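Putative decarboxylase involved in desferrioxamine biosynthesis (Erwinia amylovora, PDB 5O5C) probably uses pyridoxal 5'-phosphate to decarboxylate lysine to cadaverine, feeding the biosynthesis of the siderophore desferrioxamine E. Local coordinates at residues Ala283-Cys288 / Met293-Asp298; Ile234-Asp237 / Arg243-Val246; Val267-Thr272 / Ser277-Gly282. One frame throughout, in Å; residues are numbered along the deposited sequence.

Contact 1: Ala283-Cys288 / Met293-Asp298; sequences AISELC and MWMHVD. With PLP (pyridoxal-5'-phosphate), chain H.
Met295 reaches from its strand to the flank of the helix carrying Ile284, Ser285 and Cys288, and its CB, SD and CE lean mainly on Cys288, Ser285 and Ile284. Met295 CB lies 4.1 Å from Cys288 SG. From there CG leaves anti to the backbone N (chi1 -159°) and the rest of the chain runs extended, which lays Met295 SD beside the small side chain of Ser285, 3.5 Å from Ser285 CB. Met295 CE goes furthest, to Ile284 CG2 at 4.0 Å, where the two side chains meet at about a right angle. An unbranched, flexible methionine suits this long span, and serine leaves room for its sulfur.

Two residues earlier, Met293 bends at chi3 instead, bringing Met293 CE to Leu287 CD2 at 3.5 Å. The turn itself is fastened by Met293 N, which donates to Cys288 O (2.8 Å, 162°).

Trp294 and His296 use the other face of the strand; Trp294 NE1 and His296 ND1 both bond to Ser323 OG. The strand then delivers Asp298 to the cofactor, Asp298 OD2 lying 2.8 Å from PLP N1 and also held by Asn174 ND2. Helix and strand run nearly antiparallel (158°), as the second half of a beta-alpha-beta crossover, here in the fold type I architecture of PLP-dependent decarboxylases, in which an aspartate faces the pyridine nitrogen.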
loop_
_atom_site.group_PDB
_atom_site.type_symbol
_atom_site.label_atom_id
_atom_site.label_comp_id
_atom_site.label_asym_id
_atom_site.label_seq_id
_atom_site.Cartn_x
_atom_site.Cartn_y
_atom_site.Cartn_z
ATOM N N ALA B 283 32.074 -6.325 2.689
ATOM C CA ALA B 283 32.877 -5.205 3.165
ATOM C C ALA B 283 32.057 -4.155 3.962
ATOM O O ALA B 283 32.441 -3.727 5.047
ATOM C CB ALA B 283 33.567 -4.575 2.015
ATOM N N ILE B 284 30.898 -3.783 3.432
ATOM C CA ILE B 284 30.021 -2.867 4.128
ATOM C C ILE B 284 29.628 -3.366 5.518
ATOM O O ILE B 284 29.515 -2.577 6.423
ATOM C CB ILE B 284 28.792 -2.491 3.273
ATOM C CG1 ILE B 284 29.262 -1.728 2.039
ATOM C CG2 ILE B 284 27.861 -1.597 4.053
ATOM C CD1 ILE B 284 28.235 -1.515 0.960
ATOM N N SER B 285 29.378 -4.658 5.650
ATOM C CA SER B 285 28.915 -5.269 6.890
ATOM C C SER B 285 30.023 -5.291 7.968
ATOM O O SER B 285 29.724 -5.185 9.140
ATOM C CB SER B 285 28.431 -6.691 6.604
ATOM O OG SER B 285 28.137 -7.395 7.793
ATOM N N GLU B 286 31.287 -5.448 7.550
ATOM C CA GLU B 286 32.462 -5.317 8.451
ATOM C C GLU B 286 32.621 -3.844 8.960
ATOM O O GLU B 286 32.788 -3.579 10.164
ATOM C CB GLU B 286 33.763 -5.788 7.767
ATOM C CG GLU B 286 33.600 -6.856 6.677
ATOM C CD GLU B 286 34.867 -7.631 6.347
ATOM O OE1 GLU B 286 35.983 -7.084 6.555
ATOM O OE2 GLU B 286 34.740 -8.778 5.856
ATOM N N LEU B 287 32.505 -2.883 8.056
ATOM C CA LEU B 287 32.558 -1.496 8.474
ATOM C C LEU B 287 31.426 -1.202 9.468
ATOM O O LEU B 287 31.652 -0.602 10.534
ATOM C CB LEU B 287 32.502 -0.557 7.258
ATOM C CG LEU B 287 32.982 0.875 7.508
ATOM C CD1 LEU B 287 33.710 1.466 6.316
ATOM C CD2 LEU B 287 31.867 1.802 7.943
ATOM N N CYS B 288 30.217 -1.621 9.109
ATOM C CA CYS B 288 29.090 -1.427 9.981
ATOM C C CYS B 288 29.308 -1.972 11.396
ATOM O O CYS B 288 29.161 -1.243 12.335
ATOM C CB CYS B 288 27.833 -2.012 9.390
ATOM S SG CYS B 288 27.202 -0.952 8.090
ATOM N N MET B 293 26.980 0.137 13.436
ATOM C CA MET B 293 25.934 0.679 12.545
ATOM C C MET B 293 24.942 -0.357 12.058
ATOM O O MET B 293 25.265 -1.507 11.957
ATOM C CB MET B 293 26.557 1.378 11.341
ATOM C CG MET B 293 27.225 2.675 11.730
ATOM S SD MET B 293 27.540 3.668 10.300
ATOM C CE MET B 293 28.888 2.796 9.494
ATOM N N TRP B 294 23.736 0.097 11.728
ATOM C CA TRP B 294 22.693 -0.737 11.184
ATOM C C TRP B 294 23.061 -0.945 9.711
ATOM O O TRP B 294 23.395 0.023 9.035
ATOM C CB TRP B 294 21.337 -0.027 11.298
ATOM C CG TRP B 294 20.164 -0.790 10.782
ATOM C CD1 TRP B 294 19.826 -1.040 9.462
ATOM C CD2 TRP B 294 19.185 -1.441 11.564
ATOM N NE1 TRP B 294 18.671 -1.797 9.402
ATOM C CE2 TRP B 294 18.253 -2.039 10.676
ATOM C CE3 TRP B 294 18.973 -1.542 12.935
ATOM C CZ2 TRP B 294 17.134 -2.724 11.125
ATOM C CZ3 TRP B 294 17.912 -2.211 13.362
ATOM C CH2 TRP B 294 16.988 -2.815 12.461
ATOM N N MET B 295 23.026 -2.194 9.254
ATOM C CA MET B 295 23.138 -2.499 7.839
ATOM C C MET B 295 21.783 -2.824 7.247
ATOM O O MET B 295 21.103 -3.806 7.617
ATOM C CB MET B 295 24.103 -3.631 7.555
ATOM C CG MET B 295 24.623 -3.635 6.128
ATOM S SD MET B 295 25.378 -5.213 5.715
ATOM C CE MET B 295 25.701 -5.020 3.974
ATOM N N HIS B 296 21.382 -1.985 6.311
ATOM C CA HIS B 296 20.188 -2.256 5.567
ATOM C C HIS B 296 20.561 -2.625 4.138
ATOM O O HIS B 296 21.306 -1.905 3.463
ATOM C CB HIS B 296 19.280 -1.056 5.602
ATOM C CG HIS B 296 18.144 -1.169 4.661
ATOM N ND1 HIS B 296 17.242 -2.199 4.744
ATOM C CD2 HIS B 296 17.780 -0.421 3.591
ATOM C CE1 HIS B 296 16.322 -2.031 3.826
ATOM N NE2 HIS B 296 16.650 -0.993 3.073
ATOM N N VAL B 297 20.086 -3.773 3.683
ATOM C CA VAL B 297 20.272 -4.134 2.273
ATOM C C VAL B 297 19.017 -3.793 1.491
ATOM O O VAL B 297 17.954 -4.332 1.789
ATOM C CB VAL B 297 20.690 -5.598 2.128
ATOM C CG1 VAL B 297 20.622 -6.072 0.691
ATOM C CG2 VAL B 297 22.099 -5.724 2.622
ATOM N N ASP B 298 19.114 -2.857 0.550
ATOM C CA ASP B 298 18.002 -2.568 -0.379
ATOM C C ASP B 298 18.111 -3.511 -1.555
ATOM O O ASP B 298 18.932 -3.320 -2.439
ATOM C CB ASP B 298 17.967 -1.106 -0.768
ATOM C CG ASP B 298 16.786 -0.734 -1.630
ATOM O OD1 ASP B 298 16.039 -1.598 -2.121
ATOM O OD2 ASP B 298 16.613 0.444 -1.872
HETATM N N1 PLP H . 14.734 0.378 -3.910
HETATM C C2 PLP H . 15.222 0.081 -5.132
HETATM C C2A PLP H . 16.600 -0.487 -5.288
HETATM C C3 PLP H . 14.368 0.309 -6.307
HETATM O O3 PLP H . 14.806 0.029 -7.579
HETATM C C4 PLP H . 13.015 0.850 -6.034
HETATM C C4A PLP H . 12.090 1.190 -7.137
HETATM C C5 PLP H . 12.605 1.133 -4.658
HETATM C C6 PLP H . 13.522 0.897 -3.653
HETATM C C5A PLP H . 11.230 1.699 -4.382
HETATM O O4P PLP H . 10.347 0.597 -4.647
HETATM P P PLP H . 8.736 0.645 -4.742
HETATM O O1P PLP H . 8.459 1.336 -6.040
HETATM O O2P PLP H . 8.336 -0.806 -4.822
HETATM O O3P PLP H . 8.158 1.358 -3.571
#

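Contact 2: Ile234-Asp237 / Arg243-Val246; sequences IPVD and RMDV
Val236 and Met244 meet where the edge strand 233-236 ends and the chain returns toward helix 246-258. The two side chains cross obliquely: the methionine methyl comes in over the valine isopropyl group, with Met244 CE 3.5 Å from Val236 CG1, tighter than usual van der Waals contact, and 3.7 Å from Val236 CB. Further back along the methionine, Met244 CG lies 3.8 Å from Val236 CG1, so one methyl of the valine fits against both ends of the thioether. This grip depends on a fully stretched methionine, with CG anti to the backbone N (chi1 178°) and the chain extended beyond it. The compact, branched valine suits a strand position and offers a broad apolar surface. Phe210 of the adjoining strand lies against Val236, and Leu249 of the following helix against Met244.

Beside this apolar pair the backbones are joined by an almost straight bond from Asp245 N to Asp237 O, 3.2 Å long with an angle of 174° at the hydrogen. Asp245 is the N-cap of helix 246-258, and its OD1 takes a weak bond from Cys248 N; a short acid is well suited to receive amides at a helix start.

Across the two segments, then, the contact consists of one backbone bond and an apolar valine-methionine pair. The carboxylates stay apart, Asp237 OD2 to Asp245 OD2 5.9 Å; their like charges would probably disfavour a closer approach, while the helix N terminus should favour a negative charge on Asp245.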
loop_
_atom_site.group_PDB
_atom_site.type_symbol
_atom_site.label_atom_id
_atom_site.label_comp_id
_atom_site.label_asym_id
_atom_site.label_seq_id
_atom_site.Cartn_x
_atom_site.Cartn_y
_atom_site.Cartn_z
ATOM N N ILE B 234 24.521 10.903 3.912
ATOM C CA ILE B 234 25.817 11.182 3.280
ATOM C C ILE B 234 25.976 10.262 2.030
ATOM O O ILE B 234 26.080 9.030 2.162
ATOM C CB ILE B 234 26.994 11.028 4.278
ATOM C CG1 ILE B 234 26.822 12.023 5.448
ATOM C CG2 ILE B 234 28.304 11.354 3.606
ATOM C CD1 ILE B 234 27.710 11.774 6.647
ATOM N N PRO B 235 25.929 10.854 0.822
ATOM C CA PRO B 235 26.140 10.095 -0.414
ATOM C C PRO B 235 27.602 9.700 -0.577
ATOM O O PRO B 235 28.477 10.541 -0.415
ATOM C CB PRO B 235 25.706 11.065 -1.540
ATOM C CG PRO B 235 24.980 12.167 -0.852
ATOM C CD PRO B 235 25.445 12.216 0.561
ATOM N N VAL B 236 27.833 8.436 -0.910
ATOM C CA VAL B 236 29.134 7.843 -1.013
ATOM C C VAL B 236 29.419 7.516 -2.475
ATOM O O VAL B 236 28.580 6.924 -3.180
ATOM C CB VAL B 236 29.166 6.538 -0.182
ATOM C CG1 VAL B 236 30.537 5.880 -0.236
ATOM C CG2 VAL B 236 28.713 6.825 1.263
ATOM N N ASP B 237 30.625 7.865 -2.920
ATOM C CA ASP B 237 30.996 7.734 -4.327
ATOM C C ASP B 237 30.896 6.281 -4.719
ATOM O O ASP B 237 30.930 5.394 -3.883
ATOM C CB ASP B 237 32.428 8.263 -4.562
ATOM C CG ASP B 237 32.741 8.519 -6.019
ATOM O OD1 ASP B 237 31.838 8.440 -6.888
ATOM O OD2 ASP B 237 33.914 8.828 -6.309
ATOM N N ARG B 243 29.404 0.307 -8.306
ATOM C CA ARG B 243 29.228 -0.187 -6.951
ATOM C C ARG B 243 29.784 0.797 -5.975
ATOM O O ARG B 243 30.831 1.413 -6.254
ATOM C CB ARG B 243 30.006 -1.479 -6.725
ATOM C CG ARG B 243 29.676 -2.585 -7.686
ATOM C CD ARG B 243 30.533 -3.814 -7.429
ATOM N NE ARG B 243 30.253 -4.841 -8.409
ATOM C CZ ARG B 243 31.030 -5.884 -8.701
ATOM N NH1 ARG B 243 32.199 -6.086 -8.088
ATOM N NH2 ARG B 243 30.645 -6.728 -9.642
ATOM N N MET B 244 29.108 0.941 -4.832
ATOM C CA MET B 244 29.597 1.763 -3.770
ATOM C C MET B 244 31.047 1.425 -3.367
ATOM O O MET B 244 31.397 0.290 -3.107
ATOM C CB MET B 244 28.695 1.659 -2.541
ATOM C CG MET B 244 29.193 2.463 -1.355
ATOM S SD MET B 244 28.256 2.104 0.117
ATOM C CE MET B 244 29.086 3.120 1.258
ATOM N N ASP B 245 31.875 2.449 -3.262
ATOM C CA ASP B 245 33.290 2.264 -2.930
ATOM C C ASP B 245 33.531 2.278 -1.433
ATOM O O ASP B 245 33.371 3.295 -0.796
ATOM C CB ASP B 245 34.078 3.371 -3.588
ATOM C CG ASP B 245 35.577 3.223 -3.391
ATOM O OD1 ASP B 245 36.040 2.530 -2.452
ATOM O OD2 ASP B 245 36.280 3.841 -4.182
ATOM N N VAL B 246 33.961 1.162 -0.881
ATOM C CA VAL B 246 34.068 1.006 0.571
ATOM C C VAL B 246 35.175 1.845 1.187
ATOM O O VAL B 246 35.041 2.266 2.314
ATOM C CB VAL B 246 34.224 -0.458 1.013
ATOM C CG1 VAL B 246 33.150 -1.317 0.374
ATOM C CG2 VAL B 246 35.606 -1.023 0.663
#

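Contact 3: Val267-Thr272 / Ser277-Gly282; sequences VATSGT and SIDPLG
This beta-alpha-beta crossover leaves strand 262-269 through a segment that borders the PLP pocket, where Gly271 touches the cofactor, and returns to start helix 281-290. The two paths meet at a single beta bridge, Ser270 with Ile278.

Thr269 and Asp279 are joined twice. Asp279 N donates to Thr269 O (2.9 Å, 177°), while Thr269 N donates to Asp279 OD2 at 2.9 Å, meeting the carboxylate from above its plane. Asp279 CG sits beside its own backbone N (chi1 -64°), which turns the acid back along the threonine. Its other oxygen, OD1, accepts from Met244 N.

Gly271, the last residue of the inverse gamma turn centred on Ser270, adopts backbone angles that would press a CB against the preceding carbonyl, so glycine fits there. Thr272 N donates to Ser277 O (2.8 Å), and Gly271 N does so weakly. The hydroxyls continue the link: Thr272 OG1 donates to Ser277 OG, 2.8 Å away, and Ser277 OG bonds in turn to Tyr242 O. At the helix start, Leu281 CD2 packs on Ala268 CB at 3.7 Å, where alanine is small enough to admit the leucine.

One water bridges the two segments, donating to Val267 O and Asp279 OD2, 2.8 Å from each, and accepting from Thr269 OG1.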
loop_
_atom_site.group_PDB
_atom_site.type_symbol
_atom_site.label_atom_id
_atom_site.label_comp_id
_atom_site.label_asym_id
_atom_site.label_seq_id
_atom_site.Cartn_x
_atom_site.Cartn_y
_atom_site.Cartn_z
ATOM N N VAL B 267 23.058 2.205 4.056
ATOM C CA VAL B 267 22.252 1.510 3.084
ATOM C C VAL B 267 23.120 1.016 1.960
ATOM O O VAL B 267 23.738 1.813 1.244
ATOM C CB VAL B 267 21.096 2.355 2.548
ATOM C CG1 VAL B 267 20.402 1.649 1.395
ATOM C CG2 VAL B 267 20.149 2.710 3.676
ATOM N N ALA B 268 23.110 -0.316 1.819
ATOM C CA ALA B 268 23.739 -1.062 0.723
ATOM C C ALA B 268 22.676 -1.524 -0.225
ATOM O O ALA B 268 21.735 -2.236 0.207
ATOM C CB ALA B 268 24.460 -2.281 1.267
ATOM N N THR B 269 22.855 -1.180 -1.508
ATOM C CA THR B 269 21.937 -1.506 -2.561
ATOM C C THR B 269 22.466 -2.680 -3.409
ATOM O O THR B 269 23.506 -2.573 -4.115
ATOM C CB THR B 269 21.642 -0.227 -3.367
ATOM O OG1 THR B 269 21.174 0.734 -2.442
ATOM C CG2 THR B 269 20.598 -0.460 -4.424
ATOM N N SER B 270 21.756 -3.809 -3.307
ATOM C CA SER B 270 22.116 -5.029 -4.001
ATOM C C SER B 270 21.336 -5.066 -5.297
ATOM O O SER B 270 20.477 -5.950 -5.515
ATOM C CB SER B 270 21.879 -6.262 -3.103
ATOM O OG SER B 270 20.526 -6.363 -2.617
ATOM N N GLY B 271 21.627 -4.080 -6.158
ATOM C CA GLY B 271 20.897 -3.861 -7.402
ATOM C C GLY B 271 20.401 -2.446 -7.497
ATOM O O GLY B 271 19.235 -2.161 -7.128
ATOM N N THR B 272 21.283 -1.539 -7.932
ATOM C CA THR B 272 20.880 -0.163 -8.113
ATOM C C THR B 272 19.857 -0.081 -9.242
ATOM O O THR B 272 19.907 -0.871 -10.204
ATOM C CB THR B 272 22.058 0.824 -8.284
ATOM O OG1 THR B 272 22.719 0.650 -9.540
ATOM C CG2 THR B 272 23.017 0.668 -7.139
ATOM N N SER B 277 23.695 -2.555 -10.252
ATOM C CA SER B 277 24.985 -2.804 -9.671
ATOM C C SER B 277 24.721 -3.237 -8.217
ATOM O O SER B 277 23.743 -2.835 -7.612
ATOM C CB SER B 277 25.872 -1.553 -9.833
ATOM O OG SER B 277 25.326 -0.342 -9.227
ATOM N N ILE B 278 25.608 -4.065 -7.693
ATOM C CA ILE B 278 25.463 -4.695 -6.393
ATOM C C ILE B 278 26.601 -4.115 -5.580
ATOM O O ILE B 278 27.761 -4.355 -5.939
ATOM C CB ILE B 278 25.571 -6.237 -6.510
ATOM C CG1 ILE B 278 24.289 -6.811 -7.165
ATOM C CG2 ILE B 278 25.775 -6.882 -5.147
ATOM C CD1 ILE B 278 24.455 -8.134 -7.886
ATOM N N ASP B 279 26.273 -3.328 -4.552
ATOM C CA ASP B 279 27.266 -2.838 -3.590
ATOM C C ASP B 279 27.968 -4.070 -2.889
ATOM O O ASP B 279 27.435 -5.190 -2.899
ATOM C CB ASP B 279 26.643 -1.864 -2.565
ATOM C CG ASP B 279 26.084 -0.539 -3.192
ATOM O OD1 ASP B 279 26.437 -0.160 -4.319
ATOM O OD2 ASP B 279 25.250 0.132 -2.527
ATOM N N PRO B 280 29.192 -3.885 -2.368
ATOM C CA PRO B 280 29.990 -5.017 -1.750
ATOM C C PRO B 280 29.472 -5.289 -0.368
ATOM O O PRO B 280 29.766 -4.530 0.577
ATOM C CB PRO B 280 31.432 -4.475 -1.689
ATOM C CG PRO B 280 31.353 -3.068 -2.041
ATOM C CD PRO B 280 30.014 -2.675 -2.591
ATOM N N LEU B 281 28.666 -6.330 -0.230
ATOM C CA LEU B 281 27.890 -6.501 0.992
ATOM C C LEU B 281 28.764 -6.847 2.166
ATOM O O LEU B 281 28.652 -6.227 3.248
ATOM C CB LEU B 281 26.790 -7.537 0.765
ATOM C CG LEU B 281 25.753 -7.101 -0.298
ATOM C CD1 LEU B 281 24.667 -8.164 -0.447
ATOM C CD2 LEU B 281 25.121 -5.761 0.054
ATOM N N GLY B 282 29.646 -7.828 1.945
ATOM C CA GLY B 282 30.619 -8.249 2.943
ATOM C C GLY B 282 31.450 -7.129 3.531
ATOM O O GLY B 282 31.492 -6.959 4.728
HETATM O O HOH W 1 23.543 2.152 -1.491
#

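From the N terminus, the three contacts follow in series and none encloses another. Contact 2 closes the loop from edge strand 233-236 to helix 246-258; contact 3 closes the exit from strand 262-269 into helix 281-290; contact 1 closes the turn from that helix to strand 294-299. Contacts 1 and 3 share the helix and adjacent parallel strands, joined by a probable backbone hydrogen bond from Asp298 N to Ala268 O. The segments of contact 2 pack on both of the others: Met244 SD meets Ile284 CD1 at 3.7 Å, and Val246 CG1 meets Pro280 CG at 3.5 Å. Together they tie the edge of the large sheet to the strands beside the cofactor.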